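Local coordinates for 5-formaminoimidazole-4-carboxamide-1-(beta)-D-ribofuranosyl 5'-monophosphate synthetase (Methanocaldococcus jannaschii, PDB 2R7K), which catalyses the ATP- and formate-dependent formylation of AICAR to FAICAR without folates, a step of de novo purine biosynthesis, at residues Gly224-Tyr229 with Arg314-Thr319; Thr28-Leu33 with Lys56-Ala61. All blocks are in the same frame, centred on the assembly; numbering follows the deposited sequence.

Overall arrangement
From the N terminus, the chain first builds a parallel sheet ordered 63-66, 43-47, 20-24, 87-89. Contact 2 closes a short loop here: helix 29-38, which follows strand 20-24, meets residues 58-61, which lead into edge strand 63-66, with 22 residues between the segments. Contact 1 opens only later, in the ATP-grasp region, where strand 219-230 of a five-stranded antiparallel sheet meets the loop after strand 306-312 across 84 residues. The two therefore lie in series, neither nested nor crossed. Their centres are about 17 Å apart, yet they touch, since Thr319 OG1 lies 2.9 Å from His31 NE2 and Thr28 packs on Val315, Gly317 and Thr319.

Contact 1: Gly224-Tyr229 with Arg314-Thr319; sequences GMDKRY and RVDGGT. With AMZ (aminoimidazole 4-carboxamide ribonucleotide), chain F.
A buried salt-bridge network joins Arg228 and Asp226, on strand 219-230 of the antiparallel ATP-grasp sheet, to Asp316 in the loop that follows strand 306-312. The grip is bidentate and end-on: Arg228 NH2 donates to Asp316 OD1 at 2.7 Å and Arg228 NH1 to Asp316 OD2 at 2.9 Å, with guanidinium and carboxylate planes only 8° apart, nearly coplanar. The arginine meets both Asp316 oxygens on their syn side. The chain of Arg228, bent at chi2 (-68°), brings its guanidinium to the loop although its CB does not point there. Arg228 NH1 also donates to Asp226 OD2 at 3.1 Å, in the guanidinium plane, and the shared cation probably offsets the closeness of the two carboxylates, whose OD1 (Asp226) and OD2 (Asp316) lie 4.5 Å apart. Asp226 OD1 is held separately by His210. With a methionine in place of Arg228, Asp316 and Asp226 would probably be left as neighbouring charges without their common partner. The nucleotide AMZ sets its O5 over one face of the guanidinium, 3.7 Å from Arg228 NH1, and Gln297, a predicted magnesium ligand, also touches this arginine. Gly318 CA comes within 3.3 Å of Asp226 OD1, where a CB would clash. An Asx turn leads into the 3-10 segment: Gly318 N donates to Asp316 OD2 at 2.6 Å, on the anti side and 34° out of the carboxylate plane.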
ATOM      1  N   GLY A 224      -1.338   3.168  21.510  1.00 33.28           N
ATOM      2  CA  GLY A 224      -0.332   4.225  21.425  1.00 33.20           C
ATOM      3  C   GLY A 224      -0.149   4.997  22.717  1.00 36.66           C
ATOM      4  O   GLY A 224      -0.799   4.705  23.724  1.00 32.19           O
ATOM      5  N   MET A 225       0.741   5.990  22.681  1.00 31.80           N
ATOM      6  CA  MET A 225       1.036   6.813  23.862  1.00 29.65           C
ATOM      7  C   MET A 225       1.374   8.224  23.428  1.00 30.13           C
ATOM      8  O   MET A 225       1.991   8.417  22.373  1.00 25.96           O
ATOM      9  CB  MET A 225       2.253   6.267  24.602  1.00 29.80           C
ATOM     10  CG  MET A 225       2.121   4.850  25.085  1.00 27.73           C
ATOM     11  SD  MET A 225       3.660   4.344  25.840  1.00 34.18           S
ATOM     12  CE  MET A 225       3.208   2.666  26.339  1.00 22.00           C
ATOM     13  N   ASP A 226       0.996   9.196  24.256  1.00 28.85           N
ATOM     14  CA  ASP A 226       1.417  10.588  24.082  1.00 29.00           C
ATOM     15  C   ASP A 226       1.820  11.209  25.422  1.00 30.46           C
ATOM     16  O   ASP A 226       1.498  10.683  26.488  1.00 28.53           O
ATOM     17  CB  ASP A 226       0.289  11.435  23.466  1.00 25.19           C
ATOM     18  CG  ASP A 226      -0.859  11.713  24.455  1.00 40.63           C
ATOM     19  OD1 ASP A 226      -1.650  10.782  24.711  1.00 38.83           O
ATOM     20  OD2 ASP A 226      -1.000  12.867  24.951  1.00 39.77           O
ATOM     21  N   LYS A 227       2.524  12.335  25.358  1.00 32.06           N
ATOM     22  CA  LYS A 227       2.692  13.190  26.526  1.00 32.97           C
ATOM     23  C   LYS A 227       1.943  14.495  26.278  1.00 35.38           C
ATOM     24  O   LYS A 227       1.852  14.968  25.147  1.00 32.68           O
ATOM     25  CB  LYS A 227       4.170  13.440  26.839  1.00 35.37           C
ATOM     26  CG  LYS A 227       4.873  14.448  25.943  1.00 32.86           C
ATOM     27  CD  LYS A 227       6.323  14.669  26.397  1.00 32.17           C
ATOM     28  CE  LYS A 227       6.805  16.066  26.038  1.00 38.48           C
ATOM     29  NZ  LYS A 227       8.149  16.375  26.593  1.00 39.01           N
ATOM     30  N   ARG A 228       1.393  15.063  27.340  1.00 30.06           N
ATOM     31  CA  ARG A 228       0.581  16.262  27.229  1.00 33.16           C
ATOM     32  C   ARG A 228       1.473  17.454  26.970  1.00 27.29           C
ATOM     33  O   ARG A 228       2.641  17.471  27.378  1.00 32.42           O
ATOM     34  CB  ARG A 228      -0.211  16.495  28.520  1.00 32.13           C
ATOM     35  CG  ARG A 228      -1.162  15.375  28.874  1.00 41.50           C
ATOM     36  CD  ARG A 228      -2.291  15.300  27.867  1.00 46.36           C
ATOM     37  NE  ARG A 228      -3.460  14.624  28.418  1.00 53.35           N
ATOM     38  CZ  ARG A 228      -4.031  13.544  27.891  1.00 50.11           C
ATOM     39  NH1 ARG A 228      -3.554  13.006  26.776  1.00 45.12           N
ATOM     40  NH2 ARG A 228      -5.090  13.008  28.481  1.00 46.08           N
ATOM     41  N   TYR A 229       0.911  18.439  26.275  1.00 29.75           N
ATOM     42  CA  TYR A 229       1.584  19.686  25.968  1.00 25.95           C
ATOM     43  C   TYR A 229       0.644  20.747  26.504  1.00 33.40           C
ATOM     44  O   TYR A 229      -0.396  21.026  25.902  1.00 33.50           O
ATOM     45  CB  TYR A 229       1.753  19.815  24.452  1.00 29.73           C
ATOM     46  CG  TYR A 229       2.795  20.786  23.996  1.00 31.96           C
ATOM     47  CD1 TYR A 229       3.969  20.961  24.710  1.00 31.79           C
ATOM     48  CD2 TYR A 229       2.629  21.505  22.819  1.00 34.20           C
ATOM     49  CE1 TYR A 229       4.937  21.840  24.277  1.00 33.74           C
ATOM     50  CE2 TYR A 229       3.599  22.380  22.375  1.00 28.35           C
ATOM     51  CZ  TYR A 229       4.747  22.544  23.113  1.00 34.37           C
ATOM     52  OH  TYR A 229       5.716  23.428  22.692  1.00 39.74           O
ATOM     53  N   ARG A 314     -13.417   6.424  27.942  1.00 51.37           N
ATOM     54  CA  ARG A 314     -13.666   6.464  26.515  1.00 49.48           C
ATOM     55  C   ARG A 314     -12.409   6.972  25.815  1.00 45.09           C
ATOM     56  O   ARG A 314     -11.323   6.929  26.385  1.00 45.94           O
ATOM     57  CB  ARG A 314     -14.886   7.324  26.191  1.00 47.34           C
ATOM     58  CG  ARG A 314     -15.094   8.487  27.131  1.00 51.45           C
ATOM     59  CD  ARG A 314     -14.064   9.559  26.914  1.00 52.51           C
ATOM     60  NE  ARG A 314     -14.183  10.603  27.919  1.00 57.78           N
ATOM     61  CZ  ARG A 314     -13.463  11.717  27.927  1.00 64.34           C
ATOM     62  NH1 ARG A 314     -13.644  12.613  28.891  1.00 60.65           N
ATOM     63  NH2 ARG A 314     -12.568  11.936  26.970  1.00 61.20           N
ATOM     64  N   VAL A 315     -12.550   7.450  24.587  1.00 37.36           N
ATOM     65  CA  VAL A 315     -11.383   7.850  23.820  1.00 40.12           C
ATOM     66  C   VAL A 315     -10.819   9.174  24.340  1.00 38.21           C
ATOM     67  O   VAL A 315     -11.555  10.140  24.534  1.00 42.11           O
ATOM     68  CB  VAL A 315     -11.690   7.929  22.309  1.00 37.37           C
ATOM     69  CG1 VAL A 315     -12.756   8.987  22.028  1.00 32.11           C
ATOM     70  CG2 VAL A 315     -10.417   8.181  21.513  1.00 28.50           C
ATOM     71  N   ASP A 316      -9.509   9.183  24.568  1.00 36.85           N
ATOM     72  CA  ASP A 316      -8.794  10.333  25.099  1.00 33.01           C
ATOM     73  C   ASP A 316      -8.211  11.188  23.977  1.00 39.38           C
ATOM     74  O   ASP A 316      -7.717  10.662  22.973  1.00 38.44           O
ATOM     75  CB  ASP A 316      -7.681   9.851  26.043  1.00 34.16           C
ATOM     76  CG  ASP A 316      -6.834  10.999  26.590  1.00 40.89           C
ATOM     77  OD1 ASP A 316      -7.120  11.467  27.715  1.00 41.71           O
ATOM     78  OD2 ASP A 316      -5.894  11.443  25.896  1.00 40.09           O
ATOM     79  N   GLY A 317      -8.255  12.505  24.160  1.00 33.18           N
ATOM     80  CA  GLY A 317      -7.725  13.451  23.176  1.00 25.02           C
ATOM     81  C   GLY A 317      -6.330  13.135  22.666  1.00 33.21           C
ATOM     82  O   GLY A 317      -5.979  13.484  21.545  1.00 32.59           O
ATOM     83  N   GLY A 318      -5.521  12.483  23.491  1.00 32.43           N
ATOM     84  CA  GLY A 318      -4.155  12.169  23.102  1.00 31.99           C
ATOM     85  C   GLY A 318      -4.028  11.244  21.896  1.00 38.92           C
ATOM     86  O   GLY A 318      -2.950  11.159  21.298  1.00 31.80           O
ATOM     87  N   THR A 319      -5.114  10.549  21.544  1.00 33.25           N
ATOM     88  CA  THR A 319      -5.124   9.662  20.375  1.00 31.06           C
ATOM     89  C   THR A 319      -4.889  10.428  19.077  1.00 35.59           C
ATOM     90  O   THR A 319      -4.487   9.849  18.065  1.00 33.06           O
ATOM     91  CB  THR A 319      -6.421   8.826  20.263  1.00 25.16           C
ATOM     92  OG1 THR A 319      -7.569   9.683  20.300  1.00 30.38           O
ATOM     93  CG2 THR A 319      -6.499   7.829  21.384  1.00 19.57           C
TER
HETATM   94  O5  AMZ F 401      -5.342  15.746  25.114  1.00 42.59           O
HETATM   95  C6  AMZ F 401      -6.056  16.463  24.412  1.00 46.66           C
HETATM   96  N2  AMZ F 401      -5.726  16.942  23.211  1.00 39.28           N
HETATM   97  C3A AMZ F 401      -7.432  16.875  24.897  1.00 43.60           C
HETATM   98  C7A AMZ F 401      -7.996  16.498  26.093  1.00 48.53           C
HETATM   99  N3  AMZ F 401      -7.434  15.717  27.013  1.00 46.77           N
HETATM  100  N1  AMZ F 401      -8.292  17.649  24.252  1.00 42.94           N
HETATM  101  C5  AMZ F 401      -9.379  17.756  25.027  1.00 46.28           C
HETATM  102  N   AMZ F 401      -9.201  17.052  26.152  1.00 52.86           N
HETATM  103  C1  AMZ F 401     -10.167  16.909  27.251  1.00 56.79           C
HETATM  104  C2  AMZ F 401     -10.073  18.103  28.202  1.00 61.21           C
HETATM  105  C3  AMZ F 401     -11.246  18.976  27.798  1.00 61.17           C
HETATM  106  O2  AMZ F 401     -11.769  19.610  28.965  1.00 62.44           O
HETATM  107  O1  AMZ F 401     -10.272  17.627  29.535  1.00 67.07           O
HETATM  108  O   AMZ F 401     -11.488  16.919  26.648  1.00 57.11           O
HETATM  109  C   AMZ F 401     -12.265  17.956  27.277  1.00 62.73           C
HETATM  110  C4  AMZ F 401     -13.134  18.582  26.184  1.00 54.81           C
HETATM  111  O3  AMZ F 401     -12.311  19.041  25.116  1.00 47.10           O
HETATM  112  P   AMZ F 401     -12.632  20.427  24.387  1.00 50.54           P
HETATM  113  OP1 AMZ F 401     -13.934  20.476  23.668  1.00 49.61           O
HETATM  114  O4  AMZ F 401     -12.561  21.573  25.532  1.00 53.63           O
HETATM  115  OP2 AMZ F 401     -11.389  20.709  23.392  1.00 46.68           O

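Contact 2: Thr28-Leu33 with Lys56-Ala61; sequences TSLHIL and KRFKVA. With SO4 (sulfate ion), chain B.
Leu30 holds CG beside the backbone N, anti to the carbonyl carbon (chi1 -75°), and this brings the end of Leu30 up to Phe58 and Val60, nearer than its CB direction alone would bring it. Leu30 CD2 lies 3.9 Å from Phe58 CD2, and Leu30 CD1 is 4.0 Å from both Phe58 CD2 and CE2; the approach to the ring is oblique, and the two side chains cross at about a right angle. Val60 fills the middle: its CG2 is 4.1 Å from Leu30 CD2, while its CB sits 3.8 Å from Leu33 CB. The Leu33 CB also approaches Val60 O, a carbonyl already bonded to Thr43 OG1, and Leu33 CD1 reaches Ala61 CB more loosely, at 4.3 Å. No hydrogen bond crosses between the segments; the side chains meet by apolar contact. The contact belongs to the N-terminal Rossmann-like alpha/beta region, where helix 29-38 packs against Phe58, Val60 and Ala61, in the link from helix 53-57 to strand 63-66. Lys59, the first residue to leave helical phi/psi, has positive phi (60°), consistent with the change of direction that sets Val60 against Leu30 and Leu33. A neighbouring subunit borders the same patch, its Leu268 on Leu30 and its Tyr332 ring on Phe58; its Asp276 forms a salt bridge with Arg57. Away from the leucines, Lys56 and Arg57 bind a sulfate, probably from the crystallisation liquor: Lys56 NZ donates to its O4 at 3.2 Å, and Arg57 NE to both O3 and O1, each at 3.1 Å, with the sulfur near the guanidinium plane at its edge.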
ATOM      1  N   THR A  28     -11.807  14.359  19.286  1.00 37.06           N
ATOM      2  CA  THR A  28     -11.062  13.332  18.560  1.00 30.12           C
ATOM      3  C   THR A  28     -11.802  12.900  17.284  1.00 36.08           C
ATOM      4  O   THR A  28     -11.509  11.856  16.705  1.00 35.96           O
ATOM      5  CB  THR A  28     -10.827  12.102  19.454  1.00 38.23           C
ATOM      6  OG1 THR A  28     -12.027  11.811  20.189  1.00 31.69           O
ATOM      7  CG2 THR A  28      -9.691  12.365  20.441  1.00 36.06           C
ATOM      8  N   SER A  29     -12.760  13.708  16.841  1.00 34.20           N
ATOM      9  CA  SER A  29     -13.652  13.291  15.768  1.00 39.90           C
ATOM     10  C   SER A  29     -12.942  13.069  14.424  1.00 38.28           C
ATOM     11  O   SER A  29     -13.392  12.269  13.607  1.00 40.15           O
ATOM     12  CB  SER A  29     -14.813  14.272  15.615  1.00 27.73           C
ATOM     13  OG  SER A  29     -14.368  15.492  15.061  1.00 38.55           O
ATOM     14  N   LEU A  30     -11.832  13.762  14.196  1.00 38.38           N
ATOM     15  CA  LEU A  30     -11.133  13.643  12.914  1.00 31.94           C
ATOM     16  C   LEU A  30     -10.740  12.215  12.572  1.00 31.58           C
ATOM     17  O   LEU A  30     -10.956  11.785  11.447  1.00 32.85           O
ATOM     18  CB  LEU A  30      -9.920  14.560  12.840  1.00 28.73           C
ATOM     19  CG  LEU A  30     -10.247  16.032  12.625  1.00 30.78           C
ATOM     20  CD1 LEU A  30      -8.971  16.853  12.619  1.00 26.76           C
ATOM     21  CD2 LEU A  30     -11.026  16.223  11.334  1.00 30.76           C
ATOM     22  N   HIS A  31     -10.174  11.482  13.528  1.00 22.51           N
ATOM     23  CA  HIS A  31      -9.817  10.082  13.275  1.00 28.29           C
ATOM     24  C   HIS A  31     -10.918   9.085  13.605  1.00 30.65           C
ATOM     25  O   HIS A  31     -10.907   7.961  13.113  1.00 31.31           O
ATOM     26  CB  HIS A  31      -8.492   9.692  13.938  1.00 23.17           C
ATOM     27  CG  HIS A  31      -8.491   9.790  15.430  1.00 30.49           C
ATOM     28  ND1 HIS A  31      -8.848   8.737  16.243  1.00 34.65           N
ATOM     29  CD2 HIS A  31      -8.132  10.801  16.257  1.00 27.80           C
ATOM     30  CE1 HIS A  31      -8.725   9.099  17.507  1.00 30.03           C
ATOM     31  NE2 HIS A  31      -8.282  10.343  17.542  1.00 30.13           N
ATOM     32  N   ILE A  32     -11.869   9.490  14.440  1.00 29.00           N
ATOM     33  CA  ILE A  32     -13.088   8.717  14.609  1.00 30.86           C
ATOM     34  C   ILE A  32     -13.800   8.623  13.259  1.00 34.50           C
ATOM     35  O   ILE A  32     -14.259   7.554  12.864  1.00 33.25           O
ATOM     36  CB  ILE A  32     -14.050   9.376  15.628  1.00 35.55           C
ATOM     37  CG1 ILE A  32     -13.545   9.172  17.059  1.00 32.52           C
ATOM     38  CG2 ILE A  32     -15.474   8.829  15.461  1.00 30.83           C
ATOM     39  CD1 ILE A  32     -14.335   9.968  18.115  1.00 30.82           C
ATOM     40  N   LEU A  33     -13.880   9.751  12.560  1.00 30.74           N
ATOM     41  CA  LEU A  33     -14.583   9.818  11.286  1.00 39.11           C
ATOM     42  C   LEU A  33     -13.742   9.248  10.143  1.00 38.21           C
ATOM     43  O   LEU A  33     -14.234   8.443   9.350  1.00 37.00           O
ATOM     44  CB  LEU A  33     -15.027  11.250  10.985  1.00 30.72           C
ATOM     45  CG  LEU A  33     -16.055  11.828  11.966  1.00 39.62           C
ATOM     46  CD1 LEU A  33     -16.414  13.251  11.586  1.00 34.44           C
ATOM     47  CD2 LEU A  33     -17.307  10.956  12.056  1.00 37.28           C
ATOM     48  N   LYS A  56     -14.797  19.774   6.856  1.00 41.76           N
ATOM     49  CA  LYS A  56     -15.072  19.936   5.443  1.00 42.49           C
ATOM     50  C   LYS A  56     -13.791  19.810   4.636  1.00 47.12           C
ATOM     51  O   LYS A  56     -13.768  19.164   3.588  1.00 48.56           O
ATOM     52  CB  LYS A  56     -15.738  21.281   5.178  1.00 40.70           C
ATOM     53  CG  LYS A  56     -17.149  21.371   5.733  1.00 44.88           C
ATOM     54  CD  LYS A  56     -17.882  22.585   5.199  1.00 48.15           C
ATOM     55  CE  LYS A  56     -17.231  23.866   5.666  1.00 52.52           C
ATOM     56  NZ  LYS A  56     -17.988  25.056   5.192  1.00 54.98           N
ATOM     57  N   ARG A  57     -12.717  20.414   5.131  1.00 38.88           N
ATOM     58  CA  ARG A  57     -11.480  20.449   4.371  1.00 38.95           C
ATOM     59  C   ARG A  57     -10.710  19.137   4.480  1.00 31.47           C
ATOM     60  O   ARG A  57      -9.949  18.790   3.587  1.00 34.78           O
ATOM     61  CB  ARG A  57     -10.610  21.641   4.777  1.00 38.60           C
ATOM     62  CG  ARG A  57     -11.349  22.969   4.730  1.00 39.83           C
ATOM     63  CD  ARG A  57     -10.559  24.042   4.002  1.00 43.38           C
ATOM     64  NE  ARG A  57     -11.279  25.311   4.017  1.00 46.57           N
ATOM     65  CZ  ARG A  57     -10.769  26.472   4.421  1.00 50.05           C
ATOM     66  NH1 ARG A  57      -9.506  26.556   4.813  1.00 39.08           N
ATOM     67  NH2 ARG A  57     -11.525  27.561   4.409  1.00 44.07           N
ATOM     68  N   PHE A  58     -10.906  18.413   5.573  1.00 29.57           N
ATOM     69  CA  PHE A  58     -10.262  17.111   5.722  1.00 36.63           C
ATOM     70  C   PHE A  58     -11.135  16.006   5.113  1.00 38.57           C
ATOM     71  O   PHE A  58     -10.698  14.868   4.981  1.00 35.28           O
ATOM     72  CB  PHE A  58      -9.951  16.806   7.191  1.00 33.55           C
ATOM     73  CG  PHE A  58      -8.698  17.474   7.712  1.00 32.13           C
ATOM     74  CD1 PHE A  58      -7.487  17.318   7.059  1.00 30.94           C
ATOM     75  CD2 PHE A  58      -8.730  18.226   8.877  1.00 35.69           C
ATOM     76  CE1 PHE A  58      -6.329  17.915   7.546  1.00 32.22           C
ATOM     77  CE2 PHE A  58      -7.577  18.827   9.372  1.00 27.82           C
ATOM     78  CZ  PHE A  58      -6.377  18.673   8.706  1.00 29.46           C
ATOM     79  N   LYS A  59     -12.376  16.359   4.777  1.00 37.96           N
ATOM     80  CA  LYS A  59     -13.288  15.507   4.003  1.00 40.38           C
ATOM     81  C   LYS A  59     -13.604  14.172   4.659  1.00 38.59           C
ATOM     82  O   LYS A  59     -13.672  13.153   3.984  1.00 41.41           O
ATOM     83  CB  LYS A  59     -12.752  15.284   2.585  1.00 42.69           C
ATOM     84  CG  LYS A  59     -12.359  16.576   1.872  1.00 53.71           C
ATOM     85  CD  LYS A  59     -12.694  16.548   0.389  1.00 69.08           C
ATOM     86  CE  LYS A  59     -14.035  17.224   0.094  1.00 75.05           C
ATOM     87  NZ  LYS A  59     -15.209  16.437   0.576  1.00 76.75           N
ATOM     88  N   VAL A  60     -13.815  14.192   5.972  1.00 37.53           N
ATOM     89  CA  VAL A  60     -13.990  12.973   6.749  1.00 30.95           C
ATOM     90  C   VAL A  60     -15.446  12.689   7.055  1.00 33.21           C
ATOM     91  O   VAL A  60     -15.772  11.646   7.626  1.00 34.87           O
ATOM     92  CB  VAL A  60     -13.211  13.027   8.098  1.00 35.37           C
ATOM     93  CG1 VAL A  60     -11.712  13.001   7.862  1.00 34.89           C
ATOM     94  CG2 VAL A  60     -13.620  14.248   8.919  1.00 32.35           C
ATOM     95  N   ALA A  61     -16.318  13.623   6.693  1.00 35.27           N
ATOM     96  CA  ALA A  61     -17.728  13.498   7.029  1.00 40.23           C
ATOM     97  C   ALA A  61     -18.563  13.441   5.762  1.00 40.55           C
ATOM     98  O   ALA A  61     -18.433  14.291   4.883  1.00 36.02           O
ATOM     99  CB  ALA A  61     -18.172  14.654   7.906  1.00 45.91           C
TER
HETATM  100  S   SO4 B 500     -14.786  25.865   3.361  1.00 91.19           S
HETATM  101  O1  SO4 B 500     -14.370  24.764   4.226  1.00 88.24           O
HETATM  102  O2  SO4 B 500     -14.973  27.073   4.165  1.00 88.40           O
HETATM  103  O3  SO4 B 500     -13.760  26.091   2.342  1.00 87.01           O
HETATM  104  O4  SO4 B 500     -16.050  25.527   2.708  1.00 89.58           O